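Local structure of transcriptional activator PlcR protein (Bacillus thuringiensis, 3U3W) at residues E73-F78 with P109-F114; K79-M84 with Y95-N100; L115-Y120 with L155-A160. The protein activates transcription of virulence genes in quorum sensing, binding DNA through a helix-turn-helix domain in response to the signal peptide PapR held by its tetratricopeptide-type helical domain. One frame throughout, in Å; residues are numbered along the deposited sequence.

Interaction 1 (E73-F78 with P109-F114); sequences ERKKQF and PEFQQF
The ring of F111 fills the gap between helix 109-125 and helix 72-87, meeting K75 with one face and F78 with its edge, in the all-helical, tetratricopeptide (TPR)-type part of the protein. F111 reaches across because its CG stands anti to the backbone N (chi1 -173°), which carries the phenyl toward helix 72-87. The backbones come nearest at the same place, with K75 CA 7.8 Å from F111 CA. Over the ring face runs the aliphatic part of K75, its chain extended beyond CG. K75 CG makes a CH-pi contact, 4.0 Å from the F111 ring centroid and 15° off the normal, and K75 CD follows at 3.8 Å from F111 CD2. The lysine methylenes thus serve as apolar cover for the aromatic ring, while the charged end continues past it: K75 NZ is hydrogen-bonded to the carbonyl O of S70 and to ND1 of H108. A buried lysine is in this way divided between a greasy stem and a satisfied ammonium group. F78, one helical turn further on, approaches from the rim of the same ring. The two phenyl planes stand at 72° with centroids 5.7 Å apart, an oblique pair. Further cover comes from helix 91-102, where E101 touches both F78 and F111 and also forms a salt bridge with R74. F114 follows F111 on the same helix and packs on K79 and V82 further along helix 72-87, so that successive turns of helix 109-125 present phenylalanines to one neighbour. Across the two segments the closest approach is between the two rings, where F111 CZ lies 3.4 Å from F78 CD2, and F78 CE2 lies 4.0 Å from F111 CZ.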
loop_
_atom_site.group_PDB
_atom_site.type_symbol
_atom_site.label_atom_id
_atom_site.label_comp_id
_atom_site.label_asym_id
_atom_site.label_seq_id
_atom_site.Cartn_x
_atom_site.Cartn_y
_atom_site.Cartn_z
ATOM N N GLU A 73 -1.594 7.919 16.994
ATOM C CA GLU A 73 -0.649 6.841 16.721
ATOM C C GLU A 73 -1.163 5.537 17.311
ATOM O O GLU A 73 -1.138 4.502 16.656
ATOM C CB GLU A 73 0.747 7.165 17.265
ATOM C CG GLU A 73 1.749 6.009 17.180
ATOM C CD GLU A 73 2.038 5.569 15.749
ATOM O OE1 GLU A 73 1.760 6.350 14.810
ATOM O OE2 GLU A 73 2.544 4.439 15.562
ATOM N N ARG A 74 -1.640 5.595 18.544
ATOM C CA ARG A 74 -2.167 4.411 19.194
ATOM C C ARG A 74 -3.411 3.897 18.436
ATOM O O ARG A 74 -3.562 2.696 18.200
ATOM C CB ARG A 74 -2.477 4.703 20.671
ATOM C CG ARG A 74 -3.085 3.523 21.421
ATOM C CD ARG A 74 -3.616 3.921 22.798
ATOM N NE ARG A 74 -4.865 4.684 22.741
ATOM C CZ ARG A 74 -6.078 4.139 22.667
ATOM N NH1 ARG A 74 -6.214 2.816 22.621
ATOM N NH2 ARG A 74 -7.157 4.919 22.633
ATOM N N LYS A 75 -4.289 4.811 18.036
ATOM C CA LYS A 75 -5.485 4.399 17.310
ATOM C C LYS A 75 -5.140 3.662 16.012
ATOM O O LYS A 75 -5.776 2.671 15.657
ATOM C CB LYS A 75 -6.422 5.588 17.074
ATOM C CG LYS A 75 -7.059 6.105 18.371
ATOM C CD LYS A 75 -8.014 7.252 18.132
ATOM C CE LYS A 75 -8.496 7.852 19.446
ATOM N NZ LYS A 75 -9.156 9.174 19.226
ATOM N N LYS A 76 -4.103 4.118 15.327
ATOM C CA LYS A 76 -3.720 3.513 14.065
ATOM C C LYS A 76 -3.154 2.096 14.238
ATOM O O LYS A 76 -3.446 1.205 13.438
ATOM C CB LYS A 76 -2.763 4.429 13.301
ATOM C CG LYS A 76 -3.377 5.787 12.993
ATOM C CD LYS A 76 -2.935 6.320 11.634
ATOM C CE LYS A 76 -1.426 6.515 11.572
ATOM N NZ LYS A 76 -0.996 6.981 10.225
ATOM N N GLN A 77 -2.365 1.883 15.287
ATOM C CA GLN A 77 -1.866 0.544 15.611
ATOM C C GLN A 77 -3.013 -0.380 16.038
ATOM O O GLN A 77 -3.000 -1.585 15.778
ATOM C CB GLN A 77 -0.821 0.618 16.722
ATOM C CG GLN A 77 0.237 1.684 16.494
ATOM C CD GLN A 77 1.153 1.891 17.698
ATOM O OE1 GLN A 77 1.672 2.994 17.916
ATOM N NE2 GLN A 77 1.356 0.831 18.484
ATOM N N PHE A 78 -4.002 0.199 16.708
ATOM C CA PHE A 78 -5.163 -0.554 17.143
ATOM C C PHE A 78 -5.893 -1.067 15.902
ATOM O O PHE A 78 -6.140 -2.258 15.757
ATOM C CB PHE A 78 -6.071 0.343 17.970
ATOM C CG PHE A 78 -7.175 -0.392 18.671
ATOM C CD1 PHE A 78 -6.937 -1.047 19.870
ATOM C CD2 PHE A 78 -8.458 -0.413 18.141
ATOM C CE1 PHE A 78 -7.959 -1.717 20.525
ATOM C CE2 PHE A 78 -9.483 -1.084 18.788
ATOM C CZ PHE A 78 -9.233 -1.734 19.986
ATOM N N PRO A 109 -15.822 10.172 15.879
ATOM C CA PRO A 109 -16.846 9.449 15.107
ATOM C C PRO A 109 -16.283 8.364 14.178
ATOM O O PRO A 109 -16.780 7.235 14.234
ATOM C CB PRO A 109 -17.543 10.557 14.307
ATOM C CG PRO A 109 -17.359 11.786 15.148
ATOM C CD PRO A 109 -15.998 11.633 15.811
ATOM N N GLU A 110 -15.276 8.691 13.362
ATOM C CA GLU A 110 -14.717 7.727 12.416
ATOM C C GLU A 110 -14.108 6.512 13.110
ATOM O O GLU A 110 -14.300 5.381 12.658
ATOM C CB GLU A 110 -13.685 8.375 11.478
ATOM C CG GLU A 110 -12.799 7.368 10.741
ATOM C CD GLU A 110 -11.692 8.013 9.894
ATOM O OE1 GLU A 110 -11.513 9.254 9.922
ATOM O OE2 GLU A 110 -10.986 7.259 9.191
ATOM N N PHE A 111 -13.369 6.737 14.196
ATOM C CA PHE A 111 -12.779 5.618 14.933
ATOM C C PHE A 111 -13.881 4.832 15.654
ATOM O O PHE A 111 -13.841 3.604 15.690
ATOM C CB PHE A 111 -11.680 6.074 15.910
ATOM C CG PHE A 111 -10.929 4.927 16.579
ATOM C CD1 PHE A 111 -10.244 3.983 15.823
ATOM C CD2 PHE A 111 -10.894 4.808 17.965
ATOM C CE1 PHE A 111 -9.541 2.930 16.437
ATOM C CE2 PHE A 111 -10.198 3.758 18.585
ATOM C CZ PHE A 111 -9.525 2.824 17.818
ATOM N N GLN A 112 -14.866 5.530 16.215
ATOM C CA GLN A 112 -15.979 4.843 16.867
ATOM C C GLN A 112 -16.734 3.986 15.853
ATOM O O GLN A 112 -17.112 2.856 16.156
ATOM C CB GLN A 112 -16.922 5.822 17.581
ATOM C CG GLN A 112 -16.271 6.589 18.735
ATOM C CD GLN A 112 -16.700 6.100 20.117
ATOM O OE1 GLN A 112 -16.041 5.253 20.722
ATOM N NE2 GLN A 112 -17.797 6.653 20.629
ATOM N N GLN A 113 -16.934 4.515 14.648
ATOM C CA GLN A 113 -17.594 3.754 13.596
ATOM C C GLN A 113 -16.830 2.491 13.224
ATOM O O GLN A 113 -17.428 1.435 13.017
ATOM C CB GLN A 113 -17.808 4.611 12.365
ATOM C CG GLN A 113 -18.748 3.977 11.377
ATOM C CD GLN A 113 -18.695 4.669 10.051
ATOM O OE1 GLN A 113 -17.621 4.844 9.498
ATOM N NE2 GLN A 113 -19.848 5.090 9.537
ATOM N N PHE A 114 -15.509 2.605 13.142
ATOM C CA PHE A 114 -14.665 1.456 12.878
ATOM C C PHE A 114 -14.820 0.381 13.977
ATOM O O PHE A 114 -14.974 -0.802 13.685
ATOM C CB PHE A 114 -13.196 1.885 12.758
ATOM C CG PHE A 114 -12.246 0.731 12.746
ATOM C CD1 PHE A 114 -11.928 0.098 11.558
ATOM C CD2 PHE A 114 -11.732 0.234 13.928
ATOM C CE1 PHE A 114 -11.073 -0.987 11.546
ATOM C CE2 PHE A 114 -10.878 -0.855 13.932
ATOM C CZ PHE A 114 -10.548 -1.472 12.741
#

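Interaction 2 (K79-M84 with Y95-N100); sequences KDQVIM and YNKVWN
K97 stretches its methylene chain over V82 and on to Q81, joining helix 91-102 to helix 72-87 by apolar and polar contacts together. Its CE sits 3.8 Å from V82 CG2 and 3.7 Å from Q81 CB. There the otherwise extended chain bends (chi4 62°), turning the ammonium group to the glutamine amide. K97 NZ donates a hydrogen bond of 3.2 Å to Q81 OE1, but comes from above the carbonyl plane, 50° out of it, so the bond is probably not a strong one. Q81 is exposed, and this pair lies at the outer margin of the contact. Deeper in, V82 and V98 mark the nearest backbone approach: V82 CG2 meets V98 CG2 at 3.9 Å, while the sides of the two valines also touch Q118 and Y119, respectively, of helix 109-125. K97 also packs on F78 and L85, about one turn before and after Q81 and V82 on helix 72-87. The axes of the two short segments lie 10.9 Å apart at an angle of 156°, the antiparallel pairing of successive helices characteristic of TPR-type helical domains.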
loop_
_atom_site.group_PDB
_atom_site.type_symbol
_atom_site.label_atom_id
_atom_site.label_comp_id
_atom_site.label_asym_id
_atom_site.label_seq_id
_atom_site.Cartn_x
_atom_site.Cartn_y
_atom_site.Cartn_z
ATOM N N LYS A 79 -6.209 -0.143 15.001
ATOM C CA LYS A 79 -6.846 -0.452 13.727
ATOM C C LYS A 79 -6.120 -1.556 12.923
ATOM O O LYS A 79 -6.751 -2.488 12.411
ATOM C CB LYS A 79 -6.971 0.834 12.911
ATOM C CG LYS A 79 -7.872 0.712 11.731
ATOM C CD LYS A 79 -8.032 2.032 11.014
ATOM C CE LYS A 79 -8.800 1.830 9.711
ATOM N NZ LYS A 79 -8.738 3.021 8.815
ATOM N N ASP A 80 -4.798 -1.460 12.823
ATOM C CA ASP A 80 -4.012 -2.475 12.124
ATOM C C ASP A 80 -4.045 -3.825 12.821
ATOM O O ASP A 80 -3.932 -4.862 12.170
ATOM C CB ASP A 80 -2.548 -2.026 11.972
ATOM C CG ASP A 80 -2.387 -0.862 11.006
ATOM O OD1 ASP A 80 -3.316 -0.612 10.190
ATOM O OD2 ASP A 80 -1.319 -0.202 11.066
ATOM N N GLN A 81 -4.171 -3.808 14.146
ATOM C CA GLN A 81 -4.237 -5.037 14.931
ATOM C C GLN A 81 -5.548 -5.760 14.636
ATOM O O GLN A 81 -5.570 -6.948 14.270
ATOM C CB GLN A 81 -4.125 -4.725 16.427
ATOM C CG GLN A 81 -2.814 -5.160 17.045
ATOM C CD GLN A 81 -2.372 -4.290 18.226
ATOM O OE1 GLN A 81 -3.111 -3.417 18.697
ATOM N NE2 GLN A 81 -1.152 -4.526 18.704
ATOM N N VAL A 82 -6.637 -5.017 14.775
ATOM C CA VAL A 82 -7.963 -5.536 14.531
ATOM C C VAL A 82 -8.009 -6.123 13.112
ATOM O O VAL A 82 -8.463 -7.260 12.907
ATOM C CB VAL A 82 -9.019 -4.422 14.733
ATOM C CG1 VAL A 82 -10.387 -4.856 14.215
ATOM C CG2 VAL A 82 -9.089 -4.027 16.198
ATOM N N ILE A 83 -7.486 -5.361 12.153
ATOM C CA ILE A 83 -7.468 -5.780 10.760
ATOM C C ILE A 83 -6.727 -7.104 10.576
ATOM O O ILE A 83 -7.192 -7.992 9.872
ATOM C CB ILE A 83 -6.930 -4.671 9.843
ATOM C CG1 ILE A 83 -8.000 -3.591 9.660
ATOM C CG2 ILE A 83 -6.507 -5.228 8.486
ATOM C CD1 ILE A 83 -7.478 -2.355 8.991
ATOM N N MET A 84 -5.582 -7.239 11.229
ATOM C CA MET A 84 -4.821 -8.474 11.150
ATOM C C MET A 84 -5.627 -9.631 11.737
ATOM O O MET A 84 -5.767 -10.677 11.113
ATOM C CB MET A 84 -3.483 -8.323 11.875
ATOM C CG MET A 84 -2.669 -9.600 11.926
ATOM S SD MET A 84 -2.529 -10.377 10.309
ATOM C CE MET A 84 -1.626 -9.113 9.398
ATOM N N TYR A 95 -13.681 -9.289 19.371
ATOM C CA TYR A 95 -14.847 -8.963 20.180
ATOM C C TYR A 95 -14.452 -8.363 21.537
ATOM O O TYR A 95 -14.957 -7.311 21.943
ATOM C CB TYR A 95 -15.709 -10.220 20.363
ATOM C CG TYR A 95 -16.925 -10.016 21.220
ATOM C CD1 TYR A 95 -18.101 -9.488 20.682
ATOM C CD2 TYR A 95 -16.909 -10.354 22.571
ATOM C CE1 TYR A 95 -19.225 -9.300 21.464
ATOM C CE2 TYR A 95 -18.033 -10.179 23.362
ATOM C CZ TYR A 95 -19.180 -9.651 22.807
ATOM O OH TYR A 95 -20.277 -9.467 23.604
ATOM N N ASN A 96 -13.541 -9.034 22.231
ATOM C CA ASN A 96 -13.016 -8.532 23.504
ATOM C C ASN A 96 -12.184 -7.262 23.368
ATOM O O ASN A 96 -12.382 -6.294 24.116
ATOM C CB ASN A 96 -12.186 -9.606 24.205
ATOM C CG ASN A 96 -13.025 -10.767 24.684
ATOM O OD1 ASN A 96 -14.168 -10.585 25.113
ATOM N ND2 ASN A 96 -12.469 -11.971 24.609
ATOM N N LYS A 97 -11.257 -7.269 22.413
ATOM C CA LYS A 97 -10.356 -6.137 22.206
ATOM C C LYS A 97 -11.143 -4.860 21.895
ATOM O O LYS A 97 -10.938 -3.811 22.510
ATOM C CB LYS A 97 -9.360 -6.453 21.086
ATOM C CG LYS A 97 -8.544 -5.256 20.600
ATOM C CD LYS A 97 -7.542 -5.668 19.527
ATOM C CE LYS A 97 -6.653 -4.499 19.125
ATOM N NZ LYS A 97 -5.841 -4.008 20.286
ATOM N N VAL A 98 -12.064 -4.962 20.950
ATOM C CA VAL A 98 -12.847 -3.814 20.522
ATOM C C VAL A 98 -13.874 -3.355 21.568
ATOM O O VAL A 98 -14.147 -2.153 21.713
ATOM C CB VAL A 98 -13.547 -4.127 19.188
ATOM C CG1 VAL A 98 -14.712 -3.190 18.950
ATOM C CG2 VAL A 98 -12.537 -4.064 18.060
ATOM N N TRP A 99 -14.454 -4.315 22.289
ATOM C CA TRP A 99 -15.380 -3.970 23.363
ATOM C C TRP A 99 -14.695 -3.118 24.444
ATOM O O TRP A 99 -15.245 -2.114 24.897
ATOM C CB TRP A 99 -16.033 -5.212 23.983
ATOM C CG TRP A 99 -16.855 -4.842 25.154
ATOM C CD1 TRP A 99 -16.570 -5.089 26.471
ATOM C CD2 TRP A 99 -18.075 -4.080 25.143
ATOM N NE1 TRP A 99 -17.552 -4.549 27.277
ATOM C CE2 TRP A 99 -18.487 -3.928 26.487
ATOM C CE3 TRP A 99 -18.867 -3.531 24.127
ATOM C CZ2 TRP A 99 -19.656 -3.241 26.840
ATOM C CZ3 TRP A 99 -20.036 -2.851 24.481
ATOM C CH2 TRP A 99 -20.414 -2.711 25.829
ATOM N N ASN A 100 -13.488 -3.513 24.836
ATOM C CA ASN A 100 -12.709 -2.729 25.801
ATOM C C ASN A 100 -12.480 -1.300 25.355
ATOM O O ASN A 100 -12.681 -0.363 26.122
ATOM C CB ASN A 100 -11.381 -3.413 26.133
ATOM C CG ASN A 100 -11.572 -4.604 27.059
ATOM O OD1 ASN A 100 -12.561 -4.670 27.797
ATOM N ND2 ASN A 100 -10.638 -5.551 27.022
#

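Interaction 3 (L115-Y120 with L155-A160); sequences LQWQYY and LYIENA
W117 on helix 109-125 pushes its indole against Y156, I157 and A160 of helix 153-167, two nearly parallel helices (14° between the segments, axes 11.0 Å apart) of the TPR-type superhelix that holds the bound peptide. With CG opposite the backbone N (chi1 156°), the indole is carried toward helix 153-167. The aliphatic part of the contact belongs mainly to I157. Its CG1 makes a CH-pi contact over one face of the indole, 4.0 Å from the centroid of the five-membered ring, and A160 CB adds a looser touch 4.1 Å from W117 NE1. The aromatic part is an oblique pair: the six-membered ring of W117 and the Y156 ring are turned 31° to each other, and Y156 brings its CB closer than its ring. The tyrosine ring itself leads away from W117, and its OH is hydrogen-bonded to ND2 of N191, with F194 packing edge-to-face against the ring. No hydrogen bond crosses between the segments, yet the site is close to ligand. W117 packs on the backbone of the bound peptide, A160 touches one of its aromatic side chains, and N159 ND2 hydrogen-bonds to its backbone. Q118 approaches the opposite indole face, its NE2 3.4 Å above the W117 ring plane and displaced toward the six-membered ring. At the far rim of the indole, W117 CH2 is 3.4 Å from Y156 CB.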
loop_
_atom_site.group_PDB
_atom_site.type_symbol
_atom_site.label_atom_id
_atom_site.label_comp_id
_atom_site.label_asym_id
_atom_site.label_seq_id
_atom_site.Cartn_x
_atom_site.Cartn_y
_atom_site.Cartn_z
ATOM N N LEU A 115 -14.782 0.797 15.242
ATOM C CA LEU A 115 -14.971 -0.132 16.364
ATOM C C LEU A 115 -16.322 -0.869 16.307
ATOM O O LEU A 115 -16.389 -2.088 16.454
ATOM C CB LEU A 115 -14.853 0.610 17.694
ATOM C CG LEU A 115 -13.560 1.366 18.014
ATOM C CD1 LEU A 115 -13.794 2.250 19.231
ATOM C CD2 LEU A 115 -12.360 0.418 18.208
ATOM N N GLN A 116 -17.386 -0.104 16.101
ATOM C CA GLN A 116 -18.741 -0.638 16.028
ATOM C C GLN A 116 -18.925 -1.615 14.868
ATOM O O GLN A 116 -19.448 -2.714 15.065
ATOM C CB GLN A 116 -19.766 0.504 15.946
ATOM C CG GLN A 116 -19.792 1.375 17.203
ATOM C CD GLN A 116 -21.018 2.267 17.296
ATOM O OE1 GLN A 116 -21.169 3.221 16.526
ATOM N NE2 GLN A 116 -21.903 1.961 18.242
ATOM N N TRP A 117 -18.493 -1.208 13.671
ATOM C CA TRP A 117 -18.447 -2.102 12.513
ATOM C C TRP A 117 -17.786 -3.423 12.903
ATOM O O TRP A 117 -18.396 -4.484 12.771
ATOM C CB TRP A 117 -17.745 -1.411 11.317
ATOM C CG TRP A 117 -17.131 -2.319 10.283
ATOM C CD1 TRP A 117 -17.635 -3.502 9.810
ATOM C CD2 TRP A 117 -15.878 -2.125 9.607
ATOM N NE1 TRP A 117 -16.773 -4.049 8.877
ATOM C CE2 TRP A 117 -15.688 -3.224 8.743
ATOM C CE3 TRP A 117 -14.902 -1.126 9.648
ATOM C CZ2 TRP A 117 -14.561 -3.354 7.942
ATOM C CZ3 TRP A 117 -13.786 -1.255 8.836
ATOM C CH2 TRP A 117 -13.624 -2.361 8.004
ATOM N N GLN A 118 -16.562 -3.365 13.425
ATOM C CA GLN A 118 -15.837 -4.590 13.755
ATOM C C GLN A 118 -16.520 -5.397 14.870
ATOM O O GLN A 118 -16.487 -6.632 14.874
ATOM C CB GLN A 118 -14.383 -4.282 14.145
ATOM C CG GLN A 118 -13.551 -3.717 13.015
ATOM C CD GLN A 118 -13.172 -4.770 11.968
ATOM O OE1 GLN A 118 -13.185 -5.975 12.234
ATOM N NE2 GLN A 118 -12.824 -4.309 10.774
ATOM N N TYR A 119 -17.126 -4.691 15.820
ATOM C CA TYR A 119 -17.756 -5.339 16.963
ATOM C C TYR A 119 -18.994 -6.139 16.541
ATOM O O TYR A 119 -19.160 -7.292 16.936
ATOM C CB TYR A 119 -18.062 -4.294 18.045
ATOM C CG TYR A 119 -19.154 -4.636 19.047
ATOM C CD1 TYR A 119 -18.930 -5.514 20.104
ATOM C CD2 TYR A 119 -20.392 -4.024 18.963
ATOM C CE1 TYR A 119 -19.939 -5.801 21.027
ATOM C CE2 TYR A 119 -21.392 -4.296 19.865
ATOM C CZ TYR A 119 -21.170 -5.184 20.891
ATOM O OH TYR A 119 -22.213 -5.426 21.771
ATOM N N TYR A 120 -19.826 -5.526 15.706
ATOM C CA TYR A 120 -21.013 -6.176 15.163
ATOM C C TYR A 120 -20.695 -7.394 14.317
ATOM O O TYR A 120 -21.350 -8.427 14.459
ATOM C CB TYR A 120 -21.816 -5.192 14.327
ATOM C CG TYR A 120 -22.522 -4.156 15.152
ATOM C CD1 TYR A 120 -23.232 -4.508 16.299
ATOM C CD2 TYR A 120 -22.480 -2.820 14.789
ATOM C CE1 TYR A 120 -23.896 -3.537 17.056
ATOM C CE2 TYR A 120 -23.129 -1.845 15.535
ATOM C CZ TYR A 120 -23.837 -2.205 16.663
ATOM O OH TYR A 120 -24.469 -1.215 17.385
ATOM N N LEU A 155 -17.516 1.597 2.295
ATOM C CA LEU A 155 -17.468 0.478 1.361
ATOM C C LEU A 155 -17.158 -0.816 2.110
ATOM O O LEU A 155 -17.735 -1.860 1.822
ATOM C CB LEU A 155 -16.476 0.735 0.215
ATOM C CG LEU A 155 -16.860 1.934 -0.667
ATOM C CD1 LEU A 155 -15.919 2.100 -1.836
ATOM C CD2 LEU A 155 -18.284 1.808 -1.170
ATOM N N TYR A 156 -16.277 -0.733 3.100
ATOM C CA TYR A 156 -15.958 -1.902 3.912
ATOM C C TYR A 156 -17.199 -2.412 4.668
ATOM O O TYR A 156 -17.429 -3.617 4.783
ATOM C CB TYR A 156 -14.854 -1.577 4.904
ATOM C CG TYR A 156 -13.553 -1.107 4.291
ATOM C CD1 TYR A 156 -13.216 -1.436 2.989
ATOM C CD2 TYR A 156 -12.650 -0.336 5.034
ATOM C CE1 TYR A 156 -12.009 -1.005 2.426
ATOM C CE2 TYR A 156 -11.463 0.096 4.494
ATOM C CZ TYR A 156 -11.139 -0.242 3.183
ATOM O OH TYR A 156 -9.953 0.181 2.624
ATOM N N ILE A 157 -17.997 -1.479 5.173
ATOM C CA ILE A 157 -19.250 -1.811 5.841
ATOM C C ILE A 157 -20.272 -2.433 4.853
ATOM O O ILE A 157 -20.936 -3.431 5.167
ATOM C CB ILE A 157 -19.803 -0.571 6.600
ATOM C CG1 ILE A 157 -18.847 -0.199 7.743
ATOM C CG2 ILE A 157 -21.205 -0.839 7.168
ATOM C CD1 ILE A 157 -19.094 1.168 8.357
ATOM N N GLU A 158 -20.366 -1.871 3.650
ATOM C CA GLU A 158 -21.208 -2.467 2.621
ATOM C C GLU A 158 -20.783 -3.882 2.258
ATOM O O GLU A 158 -21.631 -4.737 1.971
ATOM C CB GLU A 158 -21.265 -1.578 1.383
ATOM C CG GLU A 158 -22.128 -0.345 1.598
ATOM C CD GLU A 158 -21.919 0.701 0.524
ATOM O OE1 GLU A 158 -21.884 1.908 0.851
ATOM O OE2 GLU A 158 -21.788 0.316 -0.650
ATOM N N ASN A 159 -19.476 -4.135 2.274
ATOM C CA ASN A 159 -18.977 -5.452 1.946
ATOM C C ASN A 159 -19.414 -6.442 3.012
ATOM O O ASN A 159 -19.895 -7.517 2.683
ATOM C CB ASN A 159 -17.447 -5.458 1.754
ATOM C CG ASN A 159 -16.874 -6.879 1.655
ATOM O OD1 ASN A 159 -16.906 -7.525 0.605
ATOM N ND2 ASN A 159 -16.384 -7.374 2.757
ATOM N N ALA A 160 -19.263 -6.084 4.286
ATOM C CA ALA A 160 -19.802 -6.914 5.384
ATOM C C ALA A 160 -21.313 -7.190 5.228
ATOM O O ALA A 160 -21.756 -8.333 5.290
ATOM C CB ALA A 160 -19.504 -6.285 6.755
#

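How the interactions relate
Interactions 1 and 2 share helix 72-87, and interactions 1 and 3 share helix 109-125, so the three together tie four helices of one helical domain. Interactions 1 and 3 are buried and built round an aromatic side chain with an aliphatic chain over its face, without a hydrogen bond between their segments. Interaction 2 is only partly buried, and its exposed margin carries the one hydrogen bond. The contacts merge: F78 CE2 lies 3.3 Å from L115 CD2, and V82 CG1 lies 3.6 Å from Q118 CG. Of the three, 115-120 with 155-160 borders the bound peptide, whereas interaction 1 is apolar helix packing and interaction 2 adds a polar bond at its exposed side.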